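Local coordinates for thiosulfate sulfurtransferase (PDB 1YT8), which probably transfers sulfur from thiosulfate to cyanide, and is built of four rhodanese-like domains with a bound sulfite ion, at residues L108-N113 and D488-P493; G120-A125 and G513-L518; G438-A443 and V458-G463. One frame throughout, in Å; residues are numbered along the deposited sequence.

Contact 1 (L108-N113 and D488-P493); sequences LFRDVN and DRYRRP
D111 and V112 meet Y490 and R492 where two irregular loops run past each other; the nearest CA atoms, those of D111 and R492, stay 7.8 Å apart, and the two backbones share no hydrogen bond. In this chain of rhodanese-like domains the contact joins the linker between helices 97-103 and 114-127 to the long connection that precedes helix 501-512. Y490 spans the gap. A chi1 of 166° sends the ring away from its own N and across to the other loop, where its OH donates to D111 OD2 at 2.7 Å. The carboxylate meets the ring at its edge, the two planes nearly perpendicular (84°), and the hydroxyl arrives from well above the carboxylate plane rather than within it. R110 NH2 gives a second, bent hydrogen bond to Y490 OH (3.2 Å), so the phenol oxygen links a guanidinium to a carboxylate, and the cation would probably polarise the O-H further. The other oxygen, D111 OD1, receives the N-H of V112 (2.7 Å) and a salt bridge from K117, which together restrain the rotation of the carboxylate. V112 packs with both methyls: CG1 lies 3.9 Å from Y490 CD2, while CG2 rests 3.9 Å from R492 NE. The guanidinium of R492 has its main charge partner in E32, and at its edge a water in its plane accepts from R492 NH2 and donates to N113 OD1 at 2.7 Å.

Contact 2 (G120-A125 and G513-L518); sequences GELVEA and GLVEQL
V515 drives one methyl against the backbone of E121 and L122 where helix 514-521 crosses helix 114-127, the local axes 9.4 Å apart at 102°. Its first torsion (chi1 171°) sets the two methyls: CG2, anti to the carbonyl carbon, faces the neighbouring helix. There CG2 lies 3.8 Å from both E121 C and L122 N, over the peptide joining them, and equally near E121 CB. This direct methyl-on-peptide packing goes with a CA separation of just 5.9 Å between L122 and V515. CG1 is met more loosely by the end of L122, CD1 at 4.5 Å, and A125 CB closes on CG2 from the next turn. Beside this, L514 extends CD1 to 4.3 Å from E121 CG and also packs on A118, one turn before L122. E121 leaves its helix toward the valine but does not keep that course: a bend at chi2 (-55°) turns the carboxylate away, so that, of its side chain, the aliphatic part does the touching. The buried charge is instead paired with R196, which E124 grips as well. R196 belongs, with C193, to the loop that lines the bound sulfite ion. The crossing is thus an apolar helix-helix joint whose polar flank is consistent with a second shell behind the sulfite-binding loop, which matches the active-site loop of rhodanese domains.

Contact 3 (G438-A443 and V458-G463); sequences GSSLLA and VFLLDG
S439 and G463 bring the two backbones together, CA atoms 5.1 Å apart, with no direct hydrogen bond between them. The segments belong to a beta-alpha-beta unit of the rhodanese fold: 438-443 is the turn from strand 432-436 into helix 441-454, at the position of the active-site loop in rhodaneses, and 458-463 is the next strand with the turn that follows it. The turns pack main chain to main chain, S439 O resting 3.4 Å from G463 C. G438 O is held separately by S466 OG at the start of the following helix. Positive phi values at S440 and G463 let both turns bend sharply at this point. S440 points its CB toward the strand end, where CB comes 3.4 Å from L461 O. L460 supplies the apolar side of the contact. Its CG is anti to the backbone N (chi1 179°), which carries CD1 into the corner between loop and helix, 3.6 Å from A443 CB and 3.7 Å from S440 O; R444 packs on the same leucine. A443 in turn leans on L435 of the neighbouring strand, tying the first turn of the helix to the parallel sheet. The polar side is completed through solvent: one water donates to S440 OG at 3.2 Å and accepts the backbone N-H of G463 at 3.0 Å.

How the contacts relate
Contacts 1 and 2 adjoin, their centres about 17 Å apart, and both tie the loop 104-113 and helix 114-127 to the C-terminal part of the chain. F109 of segment 108-113 packs on L514, its CD1 4.0 Å from L514 CD2, and W510 touches residues of both contacts. Their chemistry differs: contact 1, buried near the centre of the chain, is mainly polar and charged, whereas contact 2, partly buried and farther out, is an apolar helix crossing with its charges turned aside. Contact 3, also partly buried, lies within a single domain, about 44 Å from contact 2 between centres and across the chain's centre; it mixes backbone, apolar and water-mediated contacts at a strand end.

Contact 1 (L108-N113 and D488-P493)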
ATOM      1  N   LEU A 108       9.084  11.851 -14.478  1.00 16.23           N
ATOM      2  CA  LEU A 108       9.461  10.844 -13.490  1.00 15.61           C
ATOM      3  C   LEU A 108       9.240  11.362 -12.074  1.00 15.33           C
ATOM      4  O   LEU A 108       9.414  12.549 -11.806  1.00 17.14           O
ATOM      5  CB  LEU A 108      10.922  10.423 -13.686  1.00 14.43           C
ATOM      6  CG  LEU A 108      11.156   9.551 -14.928  1.00 15.03           C
ATOM      7  CD1 LEU A 108      12.643   9.247 -15.086  1.00 17.10           C
ATOM      8  CD2 LEU A 108      10.360   8.254 -14.789  1.00 15.63           C
ATOM      9  N   PHE A 109       8.863  10.462 -11.172  1.00 13.90           N
ATOM     10  CA  PHE A 109       8.581  10.825  -9.788  1.00 14.03           C
ATOM     11  C   PHE A 109       9.347   9.965  -8.797  1.00 11.57           C
ATOM     12  O   PHE A 109       9.676   8.815  -9.085  1.00 15.72           O
ATOM     13  CB  PHE A 109       7.086  10.641  -9.501  1.00 14.58           C
ATOM     14  CG  PHE A 109       6.186  11.531 -10.313  1.00 12.92           C
ATOM     15  CD1 PHE A 109       5.640  12.680  -9.751  1.00 12.28           C
ATOM     16  CD2 PHE A 109       5.856  11.202 -11.625  1.00 13.25           C
ATOM     17  CE1 PHE A 109       4.772  13.493 -10.481  1.00 12.55           C
ATOM     18  CE2 PHE A 109       4.988  12.008 -12.369  1.00 15.13           C
ATOM     19  CZ  PHE A 109       4.444  13.156 -11.796  1.00 13.84           C
ATOM     20  N   ARG A 110       9.629  10.518  -7.624  1.00 12.33           N
ATOM     21  CA  ARG A 110      10.300   9.736  -6.596  1.00 14.17           C
ATOM     22  C   ARG A 110       9.258   9.443  -5.523  1.00 13.98           C
ATOM     23  O   ARG A 110       8.107   9.880  -5.635  1.00 11.48           O
ATOM     24  CB  ARG A 110      11.490  10.487  -5.990  1.00 14.63           C
ATOM     25  CG  ARG A 110      11.153  11.833  -5.393  1.00 18.06           C
ATOM     26  CD  ARG A 110      12.291  12.347  -4.514  1.00 22.79           C
ATOM     27  NE  ARG A 110      12.421  11.568  -3.284  1.00 25.17           N
ATOM     28  CZ  ARG A 110      13.307  10.596  -3.090  1.00 28.18           C
ATOM     29  NH1 ARG A 110      14.168  10.264  -4.046  1.00 28.44           N
ATOM     30  NH2 ARG A 110      13.327   9.945  -1.934  1.00 29.17           N
ATOM     31  N   ASP A 111       9.673   8.700  -4.499  1.00 13.63           N
ATOM     32  CA  ASP A 111       8.824   8.298  -3.377  1.00 13.99           C
ATOM     33  C   ASP A 111       7.801   7.234  -3.774  1.00 12.64           C
ATOM     34  O   ASP A 111       7.906   6.639  -4.849  1.00 15.03           O
ATOM     35  CB  ASP A 111       8.116   9.515  -2.763  1.00 13.12           C
ATOM     36  CG  ASP A 111       7.982   9.404  -1.253  1.00 14.34           C
ATOM     37  OD1 ASP A 111       7.078   8.691  -0.771  1.00 12.70           O
ATOM     38  OD2 ASP A 111       8.803  10.018  -0.541  1.00 14.70           O
ATOM     39  N   VAL A 112       6.825   6.986  -2.901  1.00 12.16           N
ATOM     40  CA  VAL A 112       5.798   5.973  -3.159  1.00 12.99           C
ATOM     41  C   VAL A 112       4.374   6.534  -3.077  1.00 11.02           C
ATOM     42  O   VAL A 112       4.155   7.596  -2.493  1.00 15.08           O
ATOM     43  CB  VAL A 112       5.925   4.795  -2.160  1.00 13.52           C
ATOM     44  CG1 VAL A 112       7.294   4.146  -2.289  1.00 13.21           C
ATOM     45  CG2 VAL A 112       5.709   5.294  -0.728  1.00 11.24           C
ATOM     46  N   ASN A 113       3.421   5.808  -3.664  1.00 11.87           N
ATOM     47  CA  ASN A 113       2.003   6.196  -3.683  1.00 11.38           C
ATOM     48  C   ASN A 113       1.868   7.631  -4.199  1.00 10.99           C
ATOM     49  O   ASN A 113       1.092   8.435  -3.670  1.00 10.05           O
ATOM     50  CB  ASN A 113       1.404   6.090  -2.274  1.00 13.03           C
ATOM     51  CG  ASN A 113       1.732   4.764  -1.593  1.00 12.14           C
ATOM     52  OD1 ASN A 113       2.197   4.748  -0.454  1.00 12.01           O
ATOM     53  ND2 ASN A 113       1.487   3.652  -2.284  1.00  8.34           N
ATOM     54  N   ASP A 488      15.298  -3.510  -0.167  1.00 15.28           N
ATOM     55  CA  ASP A 488      13.943  -4.018  -0.301  1.00 15.73           C
ATOM     56  C   ASP A 488      12.855  -3.102   0.247  1.00 15.40           C
ATOM     57  O   ASP A 488      11.676  -3.309  -0.034  1.00 16.47           O
ATOM     58  CB  ASP A 488      13.832  -5.435   0.300  1.00 15.23           C
ATOM     59  CG  ASP A 488      14.174  -5.497   1.785  1.00 14.72           C
ATOM     60  OD1 ASP A 488      15.028  -4.722   2.259  1.00 17.06           O
ATOM     61  OD2 ASP A 488      13.597  -6.361   2.478  1.00 17.46           O
ATOM     62  N   ARG A 489      13.245  -2.081   1.007  1.00 16.44           N
ATOM     63  CA  ARG A 489      12.273  -1.137   1.551  1.00 17.51           C
ATOM     64  C   ARG A 489      12.726   0.317   1.490  1.00 17.64           C
ATOM     65  O   ARG A 489      13.843   0.655   1.878  1.00 18.43           O
ATOM     66  CB  ARG A 489      11.915  -1.485   3.002  1.00 19.58           C
ATOM     67  CG  ARG A 489      11.059  -0.407   3.669  1.00 23.39           C
ATOM     68  CD  ARG A 489      10.513  -0.820   5.020  1.00 27.26           C
ATOM     69  NE  ARG A 489       9.737   0.266   5.621  1.00 30.87           N
ATOM     70  CZ  ARG A 489      10.264   1.393   6.090  1.00 32.04           C
ATOM     71  NH1 ARG A 489      11.577   1.587   6.043  1.00 33.58           N
ATOM     72  NH2 ARG A 489       9.476   2.342   6.584  1.00 34.62           N
ATOM     73  N   TYR A 490      11.844   1.180   0.998  1.00 17.68           N
ATOM     74  CA  TYR A 490      12.133   2.605   0.920  1.00 16.63           C
ATOM     75  C   TYR A 490      11.908   3.197   2.307  1.00 15.34           C
ATOM     76  O   TYR A 490      10.859   2.985   2.914  1.00 17.19           O
ATOM     77  CB  TYR A 490      11.198   3.283  -0.086  1.00 16.07           C
ATOM     78  CG  TYR A 490      11.199   4.795  -0.000  1.00 13.80           C
ATOM     79  CD1 TYR A 490      12.386   5.522  -0.118  1.00 14.42           C
ATOM     80  CD2 TYR A 490      10.010   5.502   0.182  1.00 15.06           C
ATOM     81  CE1 TYR A 490      12.385   6.925  -0.058  1.00 14.91           C
ATOM     82  CE2 TYR A 490       9.997   6.902   0.246  1.00 14.93           C
ATOM     83  CZ  TYR A 490      11.185   7.605   0.124  1.00 14.81           C
ATOM     84  OH  TYR A 490      11.173   8.985   0.175  1.00 14.89           O
ATOM     85  N   ARG A 491      12.898   3.927   2.806  1.00 17.48           N
ATOM     86  CA  ARG A 491      12.805   4.549   4.124  1.00 20.04           C
ATOM     87  C   ARG A 491      11.891   5.772   4.043  1.00 18.93           C
ATOM     88  O   ARG A 491      12.339   6.876   3.750  1.00 19.97           O
ATOM     89  CB  ARG A 491      14.201   4.963   4.597  1.00 21.54           C
ATOM     90  CG  ARG A 491      14.271   5.468   6.026  1.00 26.08           C
ATOM     91  CD  ARG A 491      15.700   5.867   6.384  1.00 31.77           C
ATOM     92  NE  ARG A 491      15.839   6.271   7.781  1.00 36.11           N
ATOM     93  CZ  ARG A 491      16.980   6.686   8.326  1.00 38.35           C
ATOM     94  NH1 ARG A 491      18.083   6.750   7.589  1.00 39.13           N
ATOM     95  NH2 ARG A 491      17.021   7.039   9.605  1.00 38.96           N
ATOM     96  N   ARG A 492      10.603   5.564   4.293  1.00 17.59           N
ATOM     97  CA  ARG A 492       9.631   6.648   4.241  1.00 16.20           C
ATOM     98  C   ARG A 492       9.899   7.684   5.339  1.00 16.35           C
ATOM     99  O   ARG A 492       9.874   7.366   6.526  1.00 16.96           O
ATOM    100  CB  ARG A 492       8.220   6.067   4.376  1.00 18.10           C
ATOM    101  CG  ARG A 492       7.848   5.094   3.251  1.00 17.19           C
ATOM    102  CD  ARG A 492       6.748   4.145   3.692  1.00 17.99           C
ATOM    103  NE  ARG A 492       6.179   3.354   2.599  1.00 17.53           N
ATOM    104  CZ  ARG A 492       6.820   2.391   1.939  1.00 18.04           C
ATOM    105  NH1 ARG A 492       8.073   2.078   2.244  1.00 15.50           N
ATOM    106  NH2 ARG A 492       6.194   1.729   0.973  1.00 17.35           N
ATOM    107  N   PRO A 493      10.156   8.941   4.951  1.00 16.46           N
ATOM    108  CA  PRO A 493      10.430  10.016   5.911  1.00 15.79           C
ATOM    109  C   PRO A 493       9.237  10.317   6.810  1.00 16.26           C
ATOM    110  O   PRO A 493       9.379  10.964   7.843  1.00 15.57           O
ATOM    111  CB  PRO A 493      10.773  11.207   5.013  1.00 17.08           C
ATOM    112  CG  PRO A 493      11.281  10.570   3.766  1.00 17.88           C
ATOM    113  CD  PRO A 493      10.317   9.431   3.572  1.00 16.56           C
TER
HETATM  114  O   HOH W   1       3.210   2.981   1.245  1.00 18.44           O

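Contact 2 (G120-A125 and G513-L518)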
ATOM      1  N   GLY A 120      -3.528  14.701  -3.391  1.00 11.97           N
ATOM      2  CA  GLY A 120      -3.773  15.426  -2.158  1.00 13.03           C
ATOM      3  C   GLY A 120      -3.370  16.886  -2.275  1.00 13.67           C
ATOM      4  O   GLY A 120      -4.075  17.784  -1.800  1.00 10.70           O
ATOM      5  N   GLU A 121      -2.232  17.128  -2.915  1.00 12.94           N
ATOM      6  CA  GLU A 121      -1.754  18.489  -3.093  1.00 12.44           C
ATOM      7  C   GLU A 121      -2.684  19.253  -4.031  1.00 13.19           C
ATOM      8  O   GLU A 121      -2.897  20.452  -3.852  1.00 12.48           O
ATOM      9  CB  GLU A 121      -0.325  18.487  -3.648  1.00 14.01           C
ATOM     10  CG  GLU A 121       0.729  17.917  -2.688  1.00 13.86           C
ATOM     11  CD  GLU A 121       0.745  18.611  -1.331  1.00 16.27           C
ATOM     12  OE1 GLU A 121       0.589  19.854  -1.289  1.00 16.95           O
ATOM     13  OE2 GLU A 121       0.928  17.917  -0.305  1.00 16.41           O
ATOM     14  N   LEU A 122      -3.231  18.557  -5.026  1.00 10.54           N
ATOM     15  CA  LEU A 122      -4.157  19.172  -5.981  1.00 12.29           C
ATOM     16  C   LEU A 122      -5.427  19.631  -5.267  1.00 11.65           C
ATOM     17  O   LEU A 122      -5.974  20.698  -5.574  1.00 15.46           O
ATOM     18  CB  LEU A 122      -4.523  18.181  -7.090  1.00 12.83           C
ATOM     19  CG  LEU A 122      -5.424  18.713  -8.212  1.00 14.19           C
ATOM     20  CD1 LEU A 122      -4.693  19.825  -8.971  1.00 15.92           C
ATOM     21  CD2 LEU A 122      -5.783  17.583  -9.164  1.00 14.79           C
ATOM     22  N   VAL A 123      -5.898  18.820  -4.322  1.00 11.88           N
ATOM     23  CA  VAL A 123      -7.092  19.166  -3.563  1.00 12.34           C
ATOM     24  C   VAL A 123      -6.866  20.470  -2.793  1.00 14.03           C
ATOM     25  O   VAL A 123      -7.705  21.377  -2.854  1.00 13.78           O
ATOM     26  CB  VAL A 123      -7.494  18.022  -2.584  1.00 11.62           C
ATOM     27  CG1 VAL A 123      -8.631  18.475  -1.674  1.00 11.08           C
ATOM     28  CG2 VAL A 123      -7.941  16.791  -3.380  1.00 10.96           C
ATOM     29  N   GLU A 124      -5.742  20.584  -2.085  1.00 13.95           N
ATOM     30  CA  GLU A 124      -5.476  21.810  -1.334  1.00 16.08           C
ATOM     31  C   GLU A 124      -5.326  22.999  -2.272  1.00 16.38           C
ATOM     32  O   GLU A 124      -5.813  24.094  -1.985  1.00 16.11           O
ATOM     33  CB  GLU A 124      -4.203  21.699  -0.484  1.00 18.48           C
ATOM     34  CG  GLU A 124      -4.042  22.891   0.467  1.00 22.56           C
ATOM     35  CD  GLU A 124      -2.762  22.854   1.282  1.00 24.91           C
ATOM     36  OE1 GLU A 124      -1.679  23.097   0.710  1.00 27.02           O
ATOM     37  OE2 GLU A 124      -2.842  22.581   2.497  1.00 27.80           O
ATOM     38  N   ALA A 125      -4.646  22.787  -3.392  1.00 15.70           N
ATOM     39  CA  ALA A 125      -4.442  23.865  -4.356  1.00 16.90           C
ATOM     40  C   ALA A 125      -5.771  24.374  -4.919  1.00 18.07           C
ATOM     41  O   ALA A 125      -5.966  25.582  -5.085  1.00 18.43           O
ATOM     42  CB  ALA A 125      -3.544  23.381  -5.491  1.00 15.96           C
ATOM     43  N   GLY A 513       6.212  20.351  -4.779  1.00 15.39           N
ATOM     44  CA  GLY A 513       6.371  20.430  -6.222  1.00 14.55           C
ATOM     45  C   GLY A 513       5.545  19.456  -7.043  1.00 14.59           C
ATOM     46  O   GLY A 513       5.670  19.426  -8.270  1.00 14.12           O
ATOM     47  N   LEU A 514       4.689  18.676  -6.392  1.00 11.95           N
ATOM     48  CA  LEU A 514       3.879  17.679  -7.094  1.00 12.35           C
ATOM     49  C   LEU A 514       2.840  18.189  -8.088  1.00 12.64           C
ATOM     50  O   LEU A 514       2.682  17.613  -9.160  1.00 13.52           O
ATOM     51  CB  LEU A 514       3.194  16.751  -6.087  1.00 12.08           C
ATOM     52  CG  LEU A 514       4.121  15.738  -5.416  1.00 13.30           C
ATOM     53  CD1 LEU A 514       3.338  14.936  -4.394  1.00 11.95           C
ATOM     54  CD2 LEU A 514       4.726  14.820  -6.472  1.00 14.27           C
ATOM     55  N   VAL A 515       2.118  19.249  -7.746  1.00 12.02           N
ATOM     56  CA  VAL A 515       1.113  19.762  -8.668  1.00 13.62           C
ATOM     57  C   VAL A 515       1.758  20.199  -9.980  1.00 14.47           C
ATOM     58  O   VAL A 515       1.212  19.966 -11.064  1.00 15.86           O
ATOM     59  CB  VAL A 515       0.322  20.920  -8.037  1.00 13.65           C
ATOM     60  CG1 VAL A 515      -0.561  21.594  -9.084  1.00 13.59           C
ATOM     61  CG2 VAL A 515      -0.540  20.372  -6.908  1.00 15.41           C
ATOM     62  N   GLU A 516       2.931  20.815  -9.888  1.00 15.34           N
ATOM     63  CA  GLU A 516       3.638  21.247 -11.082  1.00 18.13           C
ATOM     64  C   GLU A 516       3.999  20.020 -11.921  1.00 17.22           C
ATOM     65  O   GLU A 516       3.864  20.036 -13.143  1.00 15.94           O
ATOM     66  CB  GLU A 516       4.907  22.015 -10.705  1.00 20.61           C
ATOM     67  CG  GLU A 516       5.662  22.574 -11.899  1.00 26.67           C
ATOM     68  CD  GLU A 516       6.895  23.362 -11.495  1.00 31.83           C
ATOM     69  OE1 GLU A 516       6.763  24.294 -10.674  1.00 34.43           O
ATOM     70  OE2 GLU A 516       7.994  23.055 -12.002  1.00 35.29           O
ATOM     71  N   GLN A 517       4.448  18.953 -11.262  1.00 16.06           N
ATOM     72  CA  GLN A 517       4.809  17.728 -11.977  1.00 14.20           C
ATOM     73  C   GLN A 517       3.600  17.101 -12.666  1.00 14.03           C
ATOM     74  O   GLN A 517       3.716  16.582 -13.780  1.00 15.73           O
ATOM     75  CB  GLN A 517       5.432  16.696 -11.032  1.00 15.93           C
ATOM     76  CG  GLN A 517       6.812  17.043 -10.512  1.00 14.55           C
ATOM     77  CD  GLN A 517       7.550  15.807 -10.048  1.00 16.22           C
ATOM     78  OE1 GLN A 517       8.094  15.050 -10.861  1.00 18.41           O
ATOM     79  NE2 GLN A 517       7.552  15.576  -8.744  1.00 14.26           N
ATOM     80  N   LEU A 518       2.449  17.130 -11.999  1.00 13.89           N
ATOM     81  CA  LEU A 518       1.222  16.582 -12.577  1.00 14.01           C
ATOM     82  C   LEU A 518       0.919  17.304 -13.888  1.00 15.48           C
ATOM     83  O   LEU A 518       0.483  16.691 -14.861  1.00 16.11           O
ATOM     84  CB  LEU A 518       0.038  16.761 -11.616  1.00 14.00           C
ATOM     85  CG  LEU A 518      -0.030  15.873 -10.369  1.00 13.04           C
ATOM     86  CD1 LEU A 518      -1.271  16.231  -9.556  1.00 10.60           C
ATOM     87  CD2 LEU A 518      -0.079  14.404 -10.779  1.00 13.33           C
TER

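Contact 3 (G438-A443 and V458-G463)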
ATOM      1  N   GLY A 438       9.258 -16.160   6.528  1.00 18.67           N
ATOM      2  CA  GLY A 438       8.274 -16.217   7.594  1.00 19.63           C
ATOM      3  C   GLY A 438       7.521 -17.531   7.718  1.00 21.40           C
ATOM      4  O   GLY A 438       7.511 -18.154   8.782  1.00 19.53           O
ATOM      5  N   SER A 439       6.909 -17.966   6.622  1.00 21.65           N
ATOM      6  CA  SER A 439       6.116 -19.190   6.617  1.00 22.65           C
ATOM      7  C   SER A 439       6.593 -20.242   5.621  1.00 21.83           C
ATOM      8  O   SER A 439       6.037 -21.336   5.579  1.00 21.00           O
ATOM      9  CB  SER A 439       4.668 -18.841   6.290  1.00 25.73           C
ATOM     10  OG  SER A 439       4.589 -18.295   4.979  1.00 27.51           O
ATOM     11  N   SER A 440       7.596 -19.886   4.819  1.00 22.08           N
ATOM     12  CA  SER A 440       8.188 -20.742   3.780  1.00 22.40           C
ATOM     13  C   SER A 440       7.536 -20.499   2.419  1.00 22.26           C
ATOM     14  O   SER A 440       7.960 -21.063   1.412  1.00 20.65           O
ATOM     15  CB  SER A 440       8.074 -22.234   4.128  1.00 22.61           C
ATOM     16  OG  SER A 440       6.784 -22.745   3.821  1.00 26.96           O
ATOM     17  N   LEU A 441       6.518 -19.645   2.386  1.00 21.69           N
ATOM     18  CA  LEU A 441       5.813 -19.357   1.142  1.00 22.28           C
ATOM     19  C   LEU A 441       6.687 -18.758   0.045  1.00 21.33           C
ATOM     20  O   LEU A 441       6.737 -19.282  -1.066  1.00 22.09           O
ATOM     21  CB  LEU A 441       4.625 -18.425   1.398  1.00 24.45           C
ATOM     22  CG  LEU A 441       3.824 -18.068   0.139  1.00 27.20           C
ATOM     23  CD1 LEU A 441       3.346 -19.340  -0.549  1.00 25.69           C
ATOM     24  CD2 LEU A 441       2.646 -17.184   0.515  1.00 28.04           C
ATOM     25  N   LEU A 442       7.367 -17.657   0.346  1.00 19.40           N
ATOM     26  CA  LEU A 442       8.214 -17.028  -0.657  1.00 20.90           C
ATOM     27  C   LEU A 442       9.428 -17.880  -0.996  1.00 18.62           C
ATOM     28  O   LEU A 442       9.839 -17.951  -2.152  1.00 17.63           O
ATOM     29  CB  LEU A 442       8.674 -15.646  -0.194  1.00 21.61           C
ATOM     30  CG  LEU A 442       9.613 -14.935  -1.181  1.00 25.37           C
ATOM     31  CD1 LEU A 442       9.063 -15.032  -2.603  1.00 25.10           C
ATOM     32  CD2 LEU A 442       9.782 -13.479  -0.764  1.00 27.52           C
ATOM     33  N   ALA A 443       9.997 -18.532   0.012  1.00 18.39           N
ATOM     34  CA  ALA A 443      11.170 -19.374  -0.201  1.00 16.74           C
ATOM     35  C   ALA A 443      10.883 -20.531  -1.161  1.00 16.45           C
ATOM     36  O   ALA A 443      11.763 -20.941  -1.925  1.00 15.12           O
ATOM     37  CB  ALA A 443      11.679 -19.911   1.138  1.00 15.42           C
ATOM     38  N   VAL A 458      18.874 -28.692  -2.686  1.00 16.31           N
ATOM     39  CA  VAL A 458      18.162 -27.568  -2.080  1.00 14.89           C
ATOM     40  C   VAL A 458      16.900 -28.057  -1.387  1.00 14.62           C
ATOM     41  O   VAL A 458      16.142 -28.857  -1.944  1.00 14.59           O
ATOM     42  CB  VAL A 458      17.779 -26.498  -3.141  1.00 15.39           C
ATOM     43  CG1 VAL A 458      17.068 -25.325  -2.470  1.00 15.14           C
ATOM     44  CG2 VAL A 458      19.025 -26.008  -3.861  1.00 11.47           C
ATOM     45  N   PHE A 459      16.683 -27.573  -0.166  1.00 13.91           N
ATOM     46  CA  PHE A 459      15.523 -27.948   0.636  1.00 14.17           C
ATOM     47  C   PHE A 459      14.757 -26.734   1.143  1.00 14.75           C
ATOM     48  O   PHE A 459      15.307 -25.635   1.242  1.00 16.66           O
ATOM     49  CB  PHE A 459      15.969 -28.777   1.840  1.00 15.45           C
ATOM     50  CG  PHE A 459      16.508 -30.125   1.474  1.00 14.54           C
ATOM     51  CD1 PHE A 459      15.702 -31.256   1.556  1.00 14.71           C
ATOM     52  CD2 PHE A 459      17.816 -30.262   1.018  1.00 16.94           C
ATOM     53  CE1 PHE A 459      16.197 -32.509   1.187  1.00 16.67           C
ATOM     54  CE2 PHE A 459      18.317 -31.508   0.647  1.00 18.09           C
ATOM     55  CZ  PHE A 459      17.505 -32.631   0.732  1.00 15.38           C
ATOM     56  N   LEU A 460      13.489 -26.955   1.471  1.00 15.84           N
ATOM     57  CA  LEU A 460      12.621 -25.909   1.994  1.00 16.23           C
ATOM     58  C   LEU A 460      12.310 -26.226   3.452  1.00 17.34           C
ATOM     59  O   LEU A 460      11.894 -27.339   3.774  1.00 17.19           O
ATOM     60  CB  LEU A 460      11.309 -25.858   1.206  1.00 15.52           C
ATOM     61  CG  LEU A 460      10.282 -24.817   1.660  1.00 15.77           C
ATOM     62  CD1 LEU A 460      10.831 -23.420   1.391  1.00 14.79           C
ATOM     63  CD2 LEU A 460       8.962 -25.024   0.905  1.00 17.43           C
ATOM     64  N   LEU A 461      12.523 -25.254   4.331  1.00 19.22           N
ATOM     65  CA  LEU A 461      12.233 -25.455   5.744  1.00 19.58           C
ATOM     66  C   LEU A 461      10.719 -25.535   5.909  1.00 21.43           C
ATOM     67  O   LEU A 461      10.000 -24.580   5.598  1.00 20.45           O
ATOM     68  CB  LEU A 461      12.791 -24.296   6.575  1.00 19.94           C
ATOM     69  CG  LEU A 461      12.579 -24.392   8.089  1.00 19.40           C
ATOM     70  CD1 LEU A 461      13.194 -25.682   8.610  1.00 19.24           C
ATOM     71  CD2 LEU A 461      13.212 -23.190   8.775  1.00 17.56           C
ATOM     72  N   ASP A 462      10.244 -26.682   6.387  1.00 20.52           N
ATOM     73  CA  ASP A 462       8.819 -26.923   6.594  1.00 24.12           C
ATOM     74  C   ASP A 462       8.248 -25.930   7.603  1.00 23.37           C
ATOM     75  O   ASP A 462       8.556 -26.004   8.791  1.00 23.65           O
ATOM     76  CB  ASP A 462       8.608 -28.347   7.120  1.00 27.55           C
ATOM     77  CG  ASP A 462       7.224 -28.895   6.807  1.00 31.71           C
ATOM     78  OD1 ASP A 462       6.241 -28.124   6.840  1.00 31.63           O
ATOM     79  OD2 ASP A 462       7.120 -30.111   6.539  1.00 34.68           O
ATOM     80  N   GLY A 463       7.422 -25.001   7.131  1.00 23.58           N
ATOM     81  CA  GLY A 463       6.826 -24.022   8.028  1.00 22.48           C
ATOM     82  C   GLY A 463       7.639 -22.753   8.223  1.00 21.82           C
ATOM     83  O   GLY A 463       7.232 -21.849   8.958  1.00 21.78           O
TER
HETATM   84  O   HOH W   2       6.300 -25.827   4.452  1.00 28.97           O